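Local coordinates for protein iron superoxide dismutase (Trypanosoma cruzi, PDB 2GPC) that probably catalyses the dismutation of superoxide to dioxygen and hydrogen peroxide at a mononuclear iron site, as iron superoxide dismutases do, at residues A[3-8]-A[74-79]; A[9-14]-A[23-28]; A[155-160]-A[188-193]. All coordinates share one frame; numbering follows the deposited sequence.

Contact 1: A[3-8]-A[74-79]; sequences SIPPLP and NHTFYW. With FE2 (Fe (II) ion), chain C.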
loop_
_atom_site.group_PDB
_atom_site.type_symbol
_atom_site.label_atom_id
_atom_site.label_comp_id
_atom_site.label_asym_id
_atom_site.label_seq_id
_atom_site.Cartn_x
_atom_site.Cartn_y
_atom_site.Cartn_z
ATOM N N SER A 3 -8.899 -7.422 22.048
ATOM C CA SER A 3 -8.318 -8.625 21.469
ATOM C C SER A 3 -9.048 -8.962 20.173
ATOM O O SER A 3 -10.064 -8.344 19.836
ATOM C CB SER A 3 -8.362 -9.800 22.453
ATOM O OG SER A 3 -9.691 -10.243 22.651
ATOM N N ILE A 4 -8.503 -9.917 19.432
ATOM C CA ILE A 4 -9.151 -10.415 18.225
ATOM C C ILE A 4 -9.340 -11.921 18.315
ATOM O O ILE A 4 -8.539 -12.628 18.956
ATOM C CB ILE A 4 -8.356 -10.062 16.954
ATOM C CG1 ILE A 4 -6.893 -10.509 17.080
ATOM C CG2 ILE A 4 -8.487 -8.556 16.651
ATOM C CD1 ILE A 4 -6.115 -10.395 15.775
ATOM N N PRO A 5 -10.393 -12.415 17.665
ATOM C CA PRO A 5 -10.652 -13.854 17.644
ATOM C C PRO A 5 -9.532 -14.589 16.888
ATOM O O PRO A 5 -8.871 -13.971 16.048
ATOM C CB PRO A 5 -11.987 -13.975 16.894
ATOM C CG PRO A 5 -12.535 -12.587 16.765
ATOM C CD PRO A 5 -11.403 -11.650 16.910
ATOM N N PRO A 6 -9.310 -15.867 17.194
ATOM C CA PRO A 6 -8.362 -16.672 16.421
ATOM C C PRO A 6 -8.815 -16.799 14.965
ATOM O O PRO A 6 -10.000 -16.611 14.656
ATOM C CB PRO A 6 -8.378 -18.052 17.129
ATOM C CG PRO A 6 -9.530 -18.051 18.071
ATOM C CD PRO A 6 -9.925 -16.627 18.298
ATOM N N LEU A 7 -7.872 -17.098 14.080
ATOM C CA LEU A 7 -8.202 -17.506 12.718
ATOM C C LEU A 7 -9.283 -18.588 12.794
ATOM O O LEU A 7 -9.164 -19.508 13.605
ATOM C CB LEU A 7 -6.959 -18.034 11.996
ATOM C CG LEU A 7 -5.858 -17.024 11.644
ATOM C CD1 LEU A 7 -4.613 -17.755 11.141
ATOM C CD2 LEU A 7 -6.316 -15.998 10.607
ATOM N N PRO A 8 -10.346 -18.491 11.986
ATOM C CA PRO A 8 -11.401 -19.507 12.043
ATOM C C PRO A 8 -10.907 -20.905 11.654
ATOM O O PRO A 8 -11.458 -21.884 12.145
ATOM C CB PRO A 8 -12.447 -18.994 11.039
ATOM C CG PRO A 8 -12.159 -17.536 10.888
ATOM C CD PRO A 8 -10.651 -17.453 10.981
ATOM N N ASN A 74 -11.574 -4.877 9.709
ATOM C CA ASN A 74 -11.470 -5.328 8.311
ATOM C C ASN A 74 -10.757 -6.685 8.218
ATOM O O ASN A 74 -11.161 -7.540 7.444
ATOM C CB ASN A 74 -10.728 -4.307 7.428
ATOM C CG ASN A 74 -11.479 -2.993 7.268
ATOM O OD1 ASN A 74 -12.671 -2.924 7.505
ATOM N ND2 ASN A 74 -10.766 -1.938 6.853
ATOM N N HIS A 75 -9.716 -6.883 9.023
ATOM C CA HIS A 75 -8.947 -8.129 8.981
ATOM C C HIS A 75 -9.770 -9.289 9.515
ATOM O O HIS A 75 -9.787 -10.355 8.919
ATOM C CB HIS A 75 -7.609 -7.998 9.730
ATOM C CG HIS A 75 -6.563 -7.311 8.921
ATOM N ND1 HIS A 75 -6.519 -5.941 8.786
ATOM C CD2 HIS A 75 -5.571 -7.800 8.142
ATOM C CE1 HIS A 75 -5.531 -5.613 7.976
ATOM N NE2 HIS A 75 -4.933 -6.719 7.576
ATOM N N THR A 76 -10.475 -9.074 10.618
ATOM C CA THR A 76 -11.352 -10.120 11.159
ATOM C C THR A 76 -12.417 -10.508 10.135
ATOM O O THR A 76 -12.669 -11.691 9.916
ATOM C CB THR A 76 -11.973 -9.691 12.506
ATOM O OG1 THR A 76 -10.967 -9.717 13.529
ATOM C CG2 THR A 76 -13.005 -10.717 12.993
ATOM N N PHE A 77 -13.014 -9.517 9.484
ATOM C CA PHE A 77 -14.024 -9.769 8.453
ATOM C C PHE A 77 -13.442 -10.507 7.247
ATOM O O PHE A 77 -14.122 -11.303 6.602
ATOM C CB PHE A 77 -14.674 -8.456 8.009
ATOM C CG PHE A 77 -16.018 -8.636 7.396
ATOM C CD1 PHE A 77 -17.168 -8.545 8.168
ATOM C CD2 PHE A 77 -16.140 -8.925 6.045
ATOM C CE1 PHE A 77 -18.431 -8.742 7.591
ATOM C CE2 PHE A 77 -17.391 -9.121 5.467
ATOM C CZ PHE A 77 -18.532 -9.038 6.238
ATOM N N TYR A 78 -12.175 -10.230 6.965
ATOM C CA TYR A 78 -11.432 -10.871 5.880
ATOM C C TYR A 78 -11.203 -12.375 6.137
ATOM O O TYR A 78 -11.447 -13.198 5.250
ATOM C CB TYR A 78 -10.104 -10.142 5.705
ATOM C CG TYR A 78 -9.086 -10.785 4.790
ATOM C CD1 TYR A 78 -9.364 -11.028 3.443
ATOM C CD2 TYR A 78 -7.828 -11.104 5.264
ATOM C CE1 TYR A 78 -8.388 -11.584 2.597
ATOM C CE2 TYR A 78 -6.864 -11.672 4.447
ATOM C CZ TYR A 78 -7.146 -11.909 3.113
ATOM O OH TYR A 78 -6.161 -12.466 2.327
ATOM N N TRP A 79 -10.763 -12.731 7.344
ATOM C CA TRP A 79 -10.576 -14.148 7.677
ATOM C C TRP A 79 -11.918 -14.895 7.664
ATOM O O TRP A 79 -11.990 -16.044 7.214
ATOM C CB TRP A 79 -9.903 -14.348 9.043
ATOM C CG TRP A 79 -8.667 -13.550 9.284
ATOM C CD1 TRP A 79 -8.435 -12.703 10.328
ATOM C CD2 TRP A 79 -7.465 -13.560 8.505
ATOM N NE1 TRP A 79 -7.173 -12.167 10.232
ATOM C CE2 TRP A 79 -6.554 -12.684 9.126
ATOM C CE3 TRP A 79 -7.060 -14.226 7.347
ATOM C CZ2 TRP A 79 -5.271 -12.445 8.618
ATOM C CZ3 TRP A 79 -5.789 -13.982 6.841
ATOM C CH2 TRP A 79 -4.917 -13.103 7.475
HETATM FE FE FE2 C . -3.907 -6.895 5.747
HETATM O O HOH W 1 -9.821 -12.302 13.746
HETATM O O HOH W 2 -4.584 -4.793 5.230
#
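T76 and W79, one helical turn apart, are the two residues of helical segment 74-79 that meet the extended, proline-rich segment 3-8. Just ahead of them, H75 turns to the metal instead: its NE2 binds the iron at 2.1 Å, while ND1 is held by the carbonyl of Q71. T76 directs its hydroxyl at the loop. With OG1 anti to the carbonyl carbon (chi1 -72°), the oxygen lies 3.9 Å from P5 CD, and I4 CG2 is loosely alongside. A water completes this end, 2.8 Å from T76 OG1 and donating to P5 O at 3.0 Å, so polar groups on both segments share one bridge. At W79 the contact becomes apolar. L7 CD2 sits over one face of the indole, 3.5 Å from the centroid of the five-membered ring and 15° off its normal, a clear CH-pi contact; Y78 CD2 lies over the opposite face, nearer the rim. P8 CD adds a touch on W79 CB at 3.7 Å. The indole NE1 is bonded to H32 ND1, which fixes the ring's rotation. I4 and L7 also pack on helix 21-44, so the N-terminal loop runs across both that helix and helix 63-80, whose Y78 reaches strands 123-130 and 153-160.

Contact 2: A[9-14]-A[23-28]; sequences WGYDGL and QVTLHY. With FE2 (Fe (II) ion), chain C.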
loop_
_atom_site.group_PDB
_atom_site.type_symbol
_atom_site.label_atom_id
_atom_site.label_comp_id
_atom_site.label_asym_id
_atom_site.label_seq_id
_atom_site.Cartn_x
_atom_site.Cartn_y
_atom_site.Cartn_z
ATOM N N TRP A 9 -9.859 -20.984 10.832
ATOM C CA TRP A 9 -9.423 -22.247 10.225
ATOM C C TRP A 9 -7.933 -22.563 10.485
ATOM O O TRP A 9 -7.370 -23.478 9.886
ATOM C CB TRP A 9 -9.756 -22.242 8.709
ATOM C CG TRP A 9 -9.868 -20.864 8.147
ATOM C CD1 TRP A 9 -11.017 -20.203 7.809
ATOM C CD2 TRP A 9 -8.791 -19.948 7.892
ATOM N NE1 TRP A 9 -10.718 -18.938 7.368
ATOM C CE2 TRP A 9 -9.359 -18.757 7.400
ATOM C CE3 TRP A 9 -7.402 -20.019 8.024
ATOM C CZ2 TRP A 9 -8.591 -17.650 7.038
ATOM C CZ3 TRP A 9 -6.632 -18.917 7.662
ATOM C CH2 TRP A 9 -7.229 -17.750 7.170
ATOM N N GLY A 10 -7.305 -21.819 11.395
ATOM C CA GLY A 10 -5.932 -22.072 11.793
ATOM C C GLY A 10 -4.917 -21.533 10.805
ATOM O O GLY A 10 -5.240 -21.293 9.642
ATOM N N TYR A 11 -3.679 -21.373 11.258
ATOM C CA TYR A 11 -2.620 -20.773 10.445
ATOM C C TYR A 11 -2.397 -21.467 9.086
ATOM O O TYR A 11 -2.169 -20.791 8.075
ATOM C CB TYR A 11 -1.300 -20.722 11.239
ATOM C CG TYR A 11 -1.282 -19.745 12.400
ATOM C CD1 TYR A 11 -1.508 -20.171 13.702
ATOM C CD2 TYR A 11 -1.027 -18.394 12.192
ATOM C CE1 TYR A 11 -1.473 -19.273 14.769
ATOM C CE2 TYR A 11 -1.005 -17.494 13.236
ATOM C CZ TYR A 11 -1.215 -17.934 14.528
ATOM O OH TYR A 11 -1.186 -17.038 15.575
ATOM N N ASP A 12 -2.465 -22.797 9.042
ATOM C CA ASP A 12 -2.251 -23.529 7.784
ATOM C C ASP A 12 -3.531 -23.972 7.052
ATOM O O ASP A 12 -3.472 -24.741 6.093
ATOM C CB ASP A 12 -1.314 -24.729 8.002
ATOM C CG ASP A 12 -1.956 -25.859 8.794
ATOM O OD1 ASP A 12 -3.194 -25.844 9.024
ATOM O OD2 ASP A 12 -1.276 -26.810 9.243
ATOM N N GLY A 13 -4.680 -23.476 7.500
ATOM C CA GLY A 13 -5.965 -23.919 6.990
ATOM C C GLY A 13 -6.237 -23.686 5.509
ATOM O O GLY A 13 -7.029 -24.425 4.919
ATOM N N LEU A 14 -5.632 -22.640 4.941
ATOM C CA LEU A 14 -5.780 -22.293 3.521
ATOM C C LEU A 14 -4.590 -22.682 2.629
ATOM O O LEU A 14 -4.610 -22.411 1.428
ATOM C CB LEU A 14 -6.052 -20.781 3.378
ATOM C CG LEU A 14 -7.273 -20.207 4.099
ATOM C CD1 LEU A 14 -7.437 -18.715 3.763
ATOM C CD2 LEU A 14 -8.557 -20.972 3.758
ATOM N N GLN A 23 2.419 -17.039 4.838
ATOM C CA GLN A 23 1.694 -15.832 4.417
ATOM C C GLN A 23 0.634 -15.447 5.443
ATOM O O GLN A 23 0.477 -14.273 5.791
ATOM C CB GLN A 23 1.038 -16.054 3.047
ATOM C CG GLN A 23 0.134 -14.944 2.548
ATOM C CD GLN A 23 0.884 -13.672 2.223
ATOM O OE1 GLN A 23 1.376 -13.511 1.113
ATOM N NE2 GLN A 23 0.977 -12.766 3.191
ATOM N N VAL A 24 -0.108 -16.442 5.906
ATOM C CA VAL A 24 -1.181 -16.219 6.857
ATOM C C VAL A 24 -0.613 -15.824 8.216
ATOM O O VAL A 24 -1.129 -14.919 8.855
ATOM C CB VAL A 24 -2.087 -17.464 6.980
ATOM C CG1 VAL A 24 -3.002 -17.367 8.205
ATOM C CG2 VAL A 24 -2.902 -17.640 5.704
ATOM N N THR A 25 0.464 -16.480 8.633
ATOM C CA THR A 25 1.085 -16.220 9.938
ATOM C C THR A 25 1.608 -14.796 10.068
ATOM O O THR A 25 1.355 -14.130 11.067
ATOM C CB THR A 25 2.224 -17.230 10.212
ATOM O OG1 THR A 25 1.659 -18.538 10.367
ATOM C CG2 THR A 25 2.898 -16.958 11.547
ATOM N N LEU A 26 2.356 -14.339 9.071
ATOM C CA LEU A 26 2.834 -12.961 9.058
ATOM C C LEU A 26 1.655 -12.001 9.065
ATOM O O LEU A 26 1.624 -11.047 9.839
ATOM C CB LEU A 26 3.722 -12.696 7.837
ATOM C CG LEU A 26 5.111 -13.329 7.867
ATOM C CD1 LEU A 26 5.677 -13.302 6.470
ATOM C CD2 LEU A 26 6.053 -12.634 8.846
ATOM N N HIS A 27 0.679 -12.256 8.203
ATOM C CA HIS A 27 -0.472 -11.365 8.076
ATOM C C HIS A 27 -1.250 -11.260 9.411
ATOM O O HIS A 27 -1.602 -10.162 9.835
ATOM C CB HIS A 27 -1.347 -11.818 6.895
ATOM C CG HIS A 27 -2.299 -10.780 6.388
ATOM N ND1 HIS A 27 -3.215 -11.053 5.397
ATOM C CD2 HIS A 27 -2.476 -9.474 6.718
ATOM C CE1 HIS A 27 -3.921 -9.962 5.139
ATOM N NE2 HIS A 27 -3.494 -8.991 5.928
ATOM N N TYR A 28 -1.439 -12.379 10.109
ATOM C CA TYR A 28 -2.203 -12.397 11.357
ATOM C C TYR A 28 -1.367 -11.956 12.561
ATOM O O TYR A 28 -1.772 -11.071 13.312
ATOM C CB TYR A 28 -2.791 -13.803 11.614
ATOM C CG TYR A 28 -3.693 -13.880 12.825
ATOM C CD1 TYR A 28 -5.051 -13.575 12.724
ATOM C CD2 TYR A 28 -3.192 -14.238 14.074
ATOM C CE1 TYR A 28 -5.888 -13.630 13.828
ATOM C CE2 TYR A 28 -4.027 -14.302 15.199
ATOM C CZ TYR A 28 -5.377 -13.991 15.067
ATOM O OH TYR A 28 -6.224 -14.042 16.162
HETATM FE FE FE2 C . -3.907 -6.895 5.747
HETATM O O HOH W 2 -4.584 -4.793 5.230
#
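Y11 lays its ring across T25 and reaches on to Y28, making the most extensive contact of the loop with the helix. The closest approach is Y11 CD2 to T25 OG1, 3.3 Å, with the hydroxyl oblique to the ring. Farther out along the same ring, Y11 CE2 is 4.0 Å from Y28 CD2; the two aromatic planes stand almost perpendicular, at 87°, in an oblique pairing. V24 meets the backbone of Y11 and the indole of W9. Its CB and CG1 each lie 3.5 Å from the backbone oxygen of Y11, and CG1, anti to the backbone N (chi1 166°), also meets the edge of the W9 indole near the ring plane.

A second shell fixes these groups. The Y11 hydroxyl bonds to D29 OD1, T25 OG1 to the carbonyl of K21, and Y28 OH to P5 O, so all three hydroxyls have partners outside the contact, and the atoms that touch across it are held in place. W9 has L14 CG over one face, and its NE1 bonds to W79 O. The loop itself folds through a type I turn from G10 to G13, closed by G13 N to G10 O at 3.1 Å.

Three residues on from V24, H27 turns to the iron and binds it through NE2 at 2.1 Å. This helix, packed beside its own N-terminal loop, belongs to the alpha-hairpin domain characteristic of iron and manganese superoxide dismutases.

Contact 3: A[155-160]-A[188-193]; sequences PLLTCD and KNVERQ. With FE2 (Fe (II) ion), chain C.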
loop_
_atom_site.group_PDB
_atom_site.type_symbol
_atom_site.label_atom_id
_atom_site.label_comp_id
_atom_site.label_asym_id
_atom_site.label_seq_id
_atom_site.Cartn_x
_atom_site.Cartn_y
_atom_site.Cartn_z
ATOM N N PRO A 155 -21.698 -4.847 5.244
ATOM C CA PRO A 155 -20.622 -5.644 4.650
ATOM C C PRO A 155 -20.988 -7.125 4.544
ATOM O O PRO A 155 -21.525 -7.707 5.481
ATOM C CB PRO A 155 -19.437 -5.406 5.590
ATOM C CG PRO A 155 -20.011 -4.967 6.870
ATOM C CD PRO A 155 -21.363 -4.376 6.598
ATOM N N LEU A 156 -20.711 -7.711 3.384
ATOM C CA LEU A 156 -20.963 -9.130 3.142
ATOM C C LEU A 156 -19.687 -9.951 2.940
ATOM O O LEU A 156 -19.624 -11.110 3.350
ATOM C CB LEU A 156 -21.860 -9.300 1.919
ATOM C CG LEU A 156 -23.218 -8.587 1.936
ATOM C CD1 LEU A 156 -24.007 -8.999 0.699
ATOM C CD2 LEU A 156 -24.008 -8.860 3.187
ATOM N N LEU A 157 -18.685 -9.347 2.312
ATOM C CA LEU A 157 -17.464 -10.034 1.914
ATOM C C LEU A 157 -16.362 -9.001 1.728
ATOM O O LEU A 157 -16.627 -7.921 1.232
ATOM C CB LEU A 157 -17.691 -10.747 0.570
ATOM C CG LEU A 157 -16.623 -11.657 -0.015
ATOM C CD1 LEU A 157 -16.528 -12.950 0.785
ATOM C CD2 LEU A 157 -16.931 -11.973 -1.483
ATOM N N THR A 158 -15.135 -9.326 2.116
ATOM C CA THR A 158 -13.993 -8.488 1.749
ATOM C C THR A 158 -12.768 -9.311 1.374
ATOM O O THR A 158 -12.590 -10.441 1.838
ATOM C CB THR A 158 -13.646 -7.470 2.858
ATOM O OG1 THR A 158 -12.700 -6.494 2.365
ATOM C CG2 THR A 158 -12.960 -8.144 4.054
ATOM N N CYS A 159 -11.944 -8.705 0.526
ATOM C CA CYS A 159 -10.656 -9.227 0.113
ATOM C C CYS A 159 -9.627 -8.128 0.298
ATOM O O CYS A 159 -9.701 -7.086 -0.354
ATOM C CB CYS A 159 -10.686 -9.627 -1.361
ATOM S SG CYS A 159 -9.110 -10.263 -1.971
ATOM N N ASP A 160 -8.686 -8.365 1.199
ATOM C CA ASP A 160 -7.582 -7.457 1.472
ATOM C C ASP A 160 -6.683 -7.412 0.251
ATOM O O ASP A 160 -6.228 -8.453 -0.204
ATOM C CB ASP A 160 -6.788 -8.015 2.655
ATOM C CG ASP A 160 -5.759 -7.055 3.212
ATOM O OD1 ASP A 160 -5.575 -5.915 2.692
ATOM O OD2 ASP A 160 -5.069 -7.388 4.209
ATOM N N LYS A 188 -21.059 -19.192 3.095
ATOM C CA LYS A 188 -21.827 -19.368 4.333
ATOM C C LYS A 188 -21.792 -18.086 5.175
ATOM O O LYS A 188 -22.821 -17.649 5.712
ATOM C CB LYS A 188 -21.303 -20.560 5.143
ATOM C CG LYS A 188 -21.552 -21.912 4.480
ATOM C CD LYS A 188 -20.610 -23.005 4.971
ATOM C CE LYS A 188 -20.690 -23.218 6.480
ATOM N NZ LYS A 188 -19.454 -22.752 7.190
ATOM N N ASN A 189 -20.615 -17.470 5.276
ATOM C CA ASN A 189 -20.496 -16.201 5.992
ATOM C C ASN A 189 -21.257 -15.070 5.315
ATOM O O ASN A 189 -21.914 -14.282 5.984
ATOM C CB ASN A 189 -19.037 -15.792 6.180
ATOM C CG ASN A 189 -18.872 -14.722 7.247
ATOM O OD1 ASN A 189 -18.499 -13.580 6.954
ATOM N ND2 ASN A 189 -19.136 -15.091 8.490
ATOM N N VAL A 190 -21.184 -15.004 3.989
ATOM C CA VAL A 190 -21.930 -14.007 3.230
ATOM C C VAL A 190 -23.434 -14.125 3.535
ATOM O O VAL A 190 -24.097 -13.124 3.809
ATOM C CB VAL A 190 -21.668 -14.130 1.700
ATOM C CG1 VAL A 190 -22.501 -13.123 0.913
ATOM C CG2 VAL A 190 -20.180 -13.950 1.385
ATOM N N GLU A 191 -23.952 -15.346 3.520
ATOM C CA GLU A 191 -25.361 -15.580 3.804
ATOM C C GLU A 191 -25.745 -15.085 5.199
ATOM O O GLU A 191 -26.801 -14.503 5.368
ATOM C CB GLU A 191 -25.702 -17.061 3.671
ATOM C CG GLU A 191 -27.187 -17.352 3.799
ATOM C CD GLU A 191 -27.541 -18.794 3.486
ATOM O OE1 GLU A 191 -26.644 -19.574 3.119
ATOM O OE2 GLU A 191 -28.730 -19.154 3.618
ATOM N N ARG A 192 -24.875 -15.312 6.182
ATOM C CA ARG A 192 -25.089 -14.840 7.557
ATOM C C ARG A 192 -25.178 -13.317 7.693
ATOM O O ARG A 192 -25.832 -12.810 8.608
ATOM C CB ARG A 192 -23.957 -15.340 8.458
ATOM C CG ARG A 192 -24.107 -16.794 8.909
ATOM C CD ARG A 192 -23.090 -17.202 9.982
ATOM N NE ARG A 192 -21.724 -17.257 9.454
ATOM C CZ ARG A 192 -21.078 -18.370 9.076
ATOM N NH1 ARG A 192 -21.642 -19.571 9.159
ATOM N NH2 ARG A 192 -19.834 -18.280 8.618
ATOM N N GLN A 193 -24.502 -12.595 6.807
ATOM C CA GLN A 193 -24.498 -11.126 6.835
ATOM C C GLN A 193 -25.684 -10.460 6.122
ATOM O O GLN A 193 -25.878 -9.254 6.272
ATOM C CB GLN A 193 -23.217 -10.581 6.195
ATOM C CG GLN A 193 -21.922 -11.193 6.696
ATOM C CD GLN A 193 -21.827 -11.250 8.198
ATOM O OE1 GLN A 193 -22.061 -10.246 8.873
ATOM N NE2 GLN A 193 -21.468 -12.421 8.732
HETATM FE FE FE2 C . -3.907 -6.895 5.747
HETATM O O HOH W 3 -22.140 -7.630 8.104
HETATM O O HOH W 2 -4.584 -4.793 5.230
#
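L156 and V190 bring the edge of the antiparallel sheet against the last helix of the C-terminal alpha/beta domain of the iron/manganese superoxide dismutase fold. L156 and L157 also form a classic beta bulge, both facing L127 on the adjacent strand. Strand and helix run roughly antiparallel, at 144°, and their axes approach to 7.3 Å.

The apolar contacts centre on V190. Its two methyls divide the work: CG1, anti to the backbone N (chi1 177°), meets L156 CB at 4.0 Å, whereas CG2 lies against L157 CD1 at 3.8 Å. Here the two bulge residues share a single valine. L157 also packs on F181 of helix 174-184, and L156 packs on L194 beyond the helical segment. Farther along the helix, Q193 and L156 run alongside one another with opposite headings, L156 CD2 lying 3.6 Å from Q193 CB.

Backbone carbonyls form part of the same surface. V190 CG2 lies close to L156 O, and Q193 CB close to P155 O, without a direct hydrogen bond joining the two segments.

At the other end of the strand, well away from the helix, D160 binds the iron through OD2. OD1 accepts a bond from W162 N and a weak one from the iron-bound water, so both carboxylate oxygens are engaged.

Between the two segments the polar link runs through water; just outside them, K154 NZ makes a weak bond to Q193 O. The glutamine chain bends at chi2 (-48°), turning its amide back along the helix, where NE2 makes a weak bond to N189 O. On the other branch of the amide, one water donates both to P155 O and to Q193 OE1, at 2.7 Å each.

The iron is where all three contacts converge: H75 of contact 1, H27 of contact 2 and D160 of contact 3 bind it, with H164 and one water completing the site. H27 NE2 and D160 OD2 come within 2.8 Å as shared iron ligands, so the metal links contacts 2 and 3 although their centres are about 19 Å apart. Contacts 1 and 2 are more intimately joined, their centres about 11 Å apart, with L7 CD1 packing 3.4 Å from V24 CG1. Contact 1 also reaches contact 3 through F77, whose CZ lies 3.4 Å from P155 O. The metal thus bridges the alpha-hairpin and C-terminal domains.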